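Local coordinates for protein AxyAgu115A (Amphibacillus xylanus NBRC 15112, PDB 6NPS) that probably acts as a family GH115 alpha-glucuronidase, a glycoside hydrolase that removes glucuronic acid side groups from xylan-type hemicellulose, at residues R665-L675 / E678-L689. The protein carries 3 engineered substitutions. Numbering follows the deposited sequence.
Sequences RLLVSIDGTEL and EGSPWHVNTLPL
R665 and E678 form a salt bridge of two hydrogen bonds, met side-on, with NE and NH2 of R665 each facing one carboxylate oxygen on its syn lone pair. R665 NH2 lies 2.9 Å from E678 OE2. This bond is nearly straight, at 168°, and in the guanidinium plane. R665 NE lies 2.7 Å from E678 OE1. That bond is more bent, with OE1 tilted 26° out of the plane. The R665 chain bends at chi3 (37°), which turns its NE and NH2 edge to the acid. L667 lies across the stem of E678, its CD1 3.8 Å from E678 CG. Water 1 donates to L666 O and E678 O, linking the two backbones.

At the other end the contact is apolar. I670 and L687 run alongside one another, pointing opposite ways, with I670 CG1 4.0 Å from L687 CB. L675 sets CD1 against the ring of P688, 3.8 Å from P688 CG. I670 and L687 bring together strands 666-670 and 686-688, from two sheets that appear to pack face to face as in a beta-sandwich.

N650 O of the second subunit accepts from R665 NH2. With an alanine in place of R665, the buried E678 carboxylate would probably lose both guanidinium bonds, and N650 of the second subunit the one it receives. The salt bridge thus probably offsets two buried charges beside the subunit interface, while the apolar end relies on packing.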
loop_
_atom_site.group_PDB
_atom_site.type_symbol
_atom_site.label_atom_id
_atom_site.label_comp_id
_atom_site.label_asym_id
_atom_site.label_seq_id
_atom_site.Cartn_x
_atom_site.Cartn_y
_atom_site.Cartn_z
ATOM N N ARG A 665 -0.413 -2.981 25.217
ATOM C CA ARG A 665 0.705 -3.527 24.486
ATOM C C ARG A 665 1.710 -2.423 24.193
ATOM O O ARG A 665 1.369 -1.229 24.093
ATOM C CB ARG A 665 0.217 -4.165 23.166
ATOM C CG ARG A 665 -0.738 -5.309 23.322
ATOM C CD ARG A 665 -1.749 -5.469 22.104
ATOM N NE ARG A 665 -1.100 -5.164 20.819
ATOM C CZ ARG A 665 -1.735 -5.165 19.649
ATOM N NH1 ARG A 665 -3.042 -5.435 19.638
ATOM N NH2 ARG A 665 -1.068 -4.848 18.506
ATOM N N LEU A 666 2.962 -2.846 24.010
ATOM C CA LEU A 666 4.058 -1.941 23.750
ATOM C C LEU A 666 4.905 -2.507 22.622
ATOM O O LEU A 666 5.285 -3.684 22.647
ATOM C CB LEU A 666 4.933 -1.782 25.026
ATOM C CG LEU A 666 4.308 -0.993 26.172
ATOM C CD1 LEU A 666 5.317 -1.000 27.376
ATOM C CD2 LEU A 666 3.993 0.436 25.738
ATOM N N LEU A 667 5.246 -1.668 21.671
ATOM C CA LEU A 667 6.090 -2.085 20.570
ATOM C C LEU A 667 7.525 -1.679 20.878
ATOM O O LEU A 667 7.784 -0.517 21.195
ATOM C CB LEU A 667 5.595 -1.445 19.267
ATOM C CG LEU A 667 6.459 -1.859 18.080
ATOM C CD1 LEU A 667 6.116 -3.325 17.739
ATOM C CD2 LEU A 667 6.210 -0.939 16.892
ATOM N N VAL A 668 8.452 -2.630 20.800
ATOM C CA VAL A 668 9.880 -2.340 20.926
ATOM C C VAL A 668 10.499 -2.318 19.533
ATOM O O VAL A 668 10.353 -3.284 18.775
ATOM C CB VAL A 668 10.578 -3.390 21.814
ATOM C CG1 VAL A 668 12.097 -3.142 21.873
ATOM C CG2 VAL A 668 9.957 -3.423 23.201
ATOM N N SER A 669 11.226 -1.245 19.193
ATOM C CA SER A 669 11.825 -1.164 17.870
ATOM C C SER A 669 13.265 -0.683 17.959
ATOM O O SER A 669 13.608 0.126 18.824
ATOM C CB SER A 669 10.995 -0.247 16.949
ATOM O OG SER A 669 10.881 1.077 17.466
ATOM N N ILE A 670 14.110 -1.197 17.072
ATOM C CA ILE A 670 15.531 -0.853 17.060
ATOM C C ILE A 670 15.701 0.385 16.186
ATOM O O ILE A 670 15.312 0.376 15.018
ATOM C CB ILE A 670 16.379 -2.012 16.511
ATOM C CG1 ILE A 670 16.096 -3.319 17.268
ATOM C CG2 ILE A 670 17.898 -1.620 16.516
ATOM C CD1 ILE A 670 16.214 -3.151 18.785
ATOM N N ASP A 671 16.293 1.444 16.720
ATOM C CA ASP A 671 16.315 2.674 15.931
ATOM C C ASP A 671 17.203 2.487 14.699
ATOM O O ASP A 671 18.213 1.785 14.746
ATOM C CB ASP A 671 16.789 3.841 16.791
ATOM C CG ASP A 671 15.824 4.144 17.951
ATOM O OD1 ASP A 671 14.763 3.488 18.058
ATOM O OD2 ASP A 671 16.142 5.028 18.776
ATOM N N GLY A 672 16.797 3.087 13.578
ATOM C CA GLY A 672 17.535 2.982 12.338
ATOM C C GLY A 672 17.257 1.750 11.501
ATOM O O GLY A 672 17.935 1.560 10.480
ATOM N N THR A 673 16.300 0.899 11.896
ATOM C CA THR A 673 15.987 -0.370 11.221
ATOM C C THR A 673 14.482 -0.622 11.275
ATOM O O THR A 673 13.740 0.067 11.985
ATOM C CB THR A 673 16.663 -1.587 11.902
ATOM O OG1 THR A 673 15.939 -1.894 13.097
ATOM C CG2 THR A 673 18.151 -1.323 12.294
ATOM N N GLU A 674 14.030 -1.667 10.577
ATOM C CA GLU A 674 12.642 -2.110 10.656
ATOM C C GLU A 674 12.419 -3.182 11.707
ATOM O O GLU A 674 11.313 -3.729 11.787
ATOM C CB GLU A 674 12.181 -2.670 9.301
ATOM C CG GLU A 674 12.288 -1.628 8.189
ATOM C CD GLU A 674 11.873 -2.151 6.814
ATOM O OE1 GLU A 674 12.675 -2.838 6.136
ATOM O OE2 GLU A 674 10.736 -1.847 6.408
ATOM N N LEU A 675 13.435 -3.519 12.483
ATOM C CA LEU A 675 13.316 -4.598 13.458
ATOM C C LEU A 675 12.414 -4.174 14.606
ATOM O O LEU A 675 12.665 -3.162 15.247
ATOM C CB LEU A 675 14.699 -4.967 13.996
ATOM C CG LEU A 675 15.677 -5.544 12.965
ATOM C CD1 LEU A 675 17.088 -5.409 13.501
ATOM C CD2 LEU A 675 15.332 -6.989 12.677
ATOM N N GLU A 678 6.504 -7.008 19.592
ATOM C CA GLU A 678 5.668 -6.817 20.775
ATOM C C GLU A 678 5.925 -7.834 21.879
ATOM O O GLU A 678 5.199 -7.830 22.883
ATOM C CB GLU A 678 4.188 -6.824 20.398
ATOM C CG GLU A 678 3.784 -5.546 19.673
ATOM C CD GLU A 678 2.253 -5.278 19.587
ATOM O OE1 GLU A 678 1.470 -5.749 20.445
ATOM O OE2 GLU A 678 1.847 -4.552 18.652
ATOM N N GLY A 679 6.926 -8.700 21.722
ATOM C CA GLY A 679 7.280 -9.627 22.782
ATOM C C GLY A 679 6.456 -10.889 22.835
ATOM O O GLY A 679 6.414 -11.542 23.880
ATOM N N SER A 680 5.804 -11.276 21.727
ATOM C CA SER A 680 5.059 -12.511 21.902
ATOM C C SER A 680 6.005 -13.714 21.868
ATOM O O SER A 680 6.873 -13.786 20.993
ATOM C CB SER A 680 4.004 -12.686 20.777
ATOM O OG SER A 680 3.513 -14.013 20.945
ATOM N N PRO A 681 5.828 -14.697 22.751
ATOM C CA PRO A 681 6.588 -15.950 22.604
ATOM C C PRO A 681 6.261 -16.732 21.345
ATOM O O PRO A 681 7.016 -17.659 20.998
ATOM C CB PRO A 681 6.179 -16.769 23.839
ATOM C CG PRO A 681 5.282 -15.903 24.640
ATOM C CD PRO A 681 4.810 -14.800 23.818
ATOM N N TRP A 682 5.129 -16.443 20.684
ATOM C CA TRP A 682 4.720 -17.212 19.523
ATOM C C TRP A 682 5.316 -16.694 18.230
ATOM O O TRP A 682 5.281 -17.417 17.235
ATOM C CB TRP A 682 3.186 -17.205 19.408
ATOM C CG TRP A 682 2.539 -18.048 20.474
ATOM C CD1 TRP A 682 1.927 -17.605 21.614
ATOM C CD2 TRP A 682 2.431 -19.466 20.484
ATOM N NE1 TRP A 682 1.441 -18.659 22.321
ATOM C CE2 TRP A 682 1.727 -19.820 21.651
ATOM C CE3 TRP A 682 2.846 -20.469 19.612
ATOM C CZ2 TRP A 682 1.442 -21.150 21.990
ATOM C CZ3 TRP A 682 2.562 -21.793 19.935
ATOM C CH2 TRP A 682 1.863 -22.122 21.123
ATOM N N HIS A 683 5.825 -15.464 18.218
ATOM C CA HIS A 683 6.332 -14.817 17.010
ATOM C C HIS A 683 7.720 -14.256 17.325
ATOM O O HIS A 683 8.399 -14.704 18.247
ATOM C CB HIS A 683 5.301 -13.785 16.531
ATOM C CG HIS A 683 3.927 -14.374 16.458
ATOM N ND1 HIS A 683 3.565 -15.259 15.465
ATOM C CD2 HIS A 683 2.876 -14.313 17.308
ATOM C CE1 HIS A 683 2.328 -15.681 15.681
ATOM N NE2 HIS A 683 1.883 -15.110 16.784
ATOM N N VAL A 684 8.159 -13.244 16.594
ATOM C CA VAL A 684 9.533 -12.785 16.757
ATOM C C VAL A 684 9.646 -11.934 18.021
ATOM O O VAL A 684 8.934 -10.941 18.217
ATOM C CB VAL A 684 10.045 -12.051 15.503
ATOM C CG1 VAL A 684 9.575 -10.614 15.426
ATOM C CG2 VAL A 684 11.593 -12.088 15.468
ATOM N N ASN A 685 10.518 -12.347 18.916
ATOM C CA ASN A 685 10.709 -11.602 20.144
ATOM C C ASN A 685 12.195 -11.394 20.471
ATOM O O ASN A 685 12.513 -10.994 21.585
ATOM C CB ASN A 685 9.992 -12.339 21.273
ATOM C CG ASN A 685 10.464 -13.766 21.383
ATOM O OD1 ASN A 685 11.642 -14.002 21.547
ATOM N ND2 ASN A 685 9.557 -14.725 21.263
ATOM N N THR A 686 13.105 -11.704 19.550
ATOM C CA THR A 686 14.529 -11.435 19.723
ATOM C C THR A 686 14.979 -10.560 18.565
ATOM O O THR A 686 14.744 -10.904 17.405
ATOM C CB THR A 686 15.348 -12.739 19.799
ATOM O OG1 THR A 686 14.856 -13.548 20.878
ATOM C CG2 THR A 686 16.824 -12.463 20.084
ATOM N N LEU A 687 15.594 -9.420 18.877
ATOM C CA LEU A 687 16.007 -8.398 17.919
ATOM C C LEU A 687 17.501 -8.092 18.049
ATOM O O LEU A 687 18.007 -7.906 19.170
ATOM C CB LEU A 687 15.224 -7.104 18.136
ATOM C CG LEU A 687 13.691 -7.182 18.085
ATOM C CD1 LEU A 687 13.112 -5.800 18.426
ATOM C CD2 LEU A 687 13.138 -7.687 16.722
ATOM N N PRO A 688 18.228 -8.018 16.935
ATOM C CA PRO A 688 19.637 -7.594 16.997
ATOM C C PRO A 688 19.832 -6.087 16.920
ATOM O O PRO A 688 19.224 -5.385 16.111
ATOM C CB PRO A 688 20.257 -8.270 15.764
ATOM C CG PRO A 688 19.116 -8.336 14.773
ATOM C CD PRO A 688 17.879 -8.616 15.633
ATOM N N LEU A 689 20.725 -5.576 17.762
ATOM C CA LEU A 689 21.084 -4.168 17.743
ATOM C C LEU A 689 22.573 -4.143 17.443
ATOM O O LEU A 689 23.386 -4.539 18.294
ATOM C CB LEU A 689 20.764 -3.508 19.080
ATOM C CG LEU A 689 21.054 -2.026 19.191
ATOM C CD1 LEU A 689 20.148 -1.429 20.255
ATOM C CD2 LEU A 689 22.506 -1.844 19.580
HETATM O O HOH W 1 4.428 -5.904 24.211
#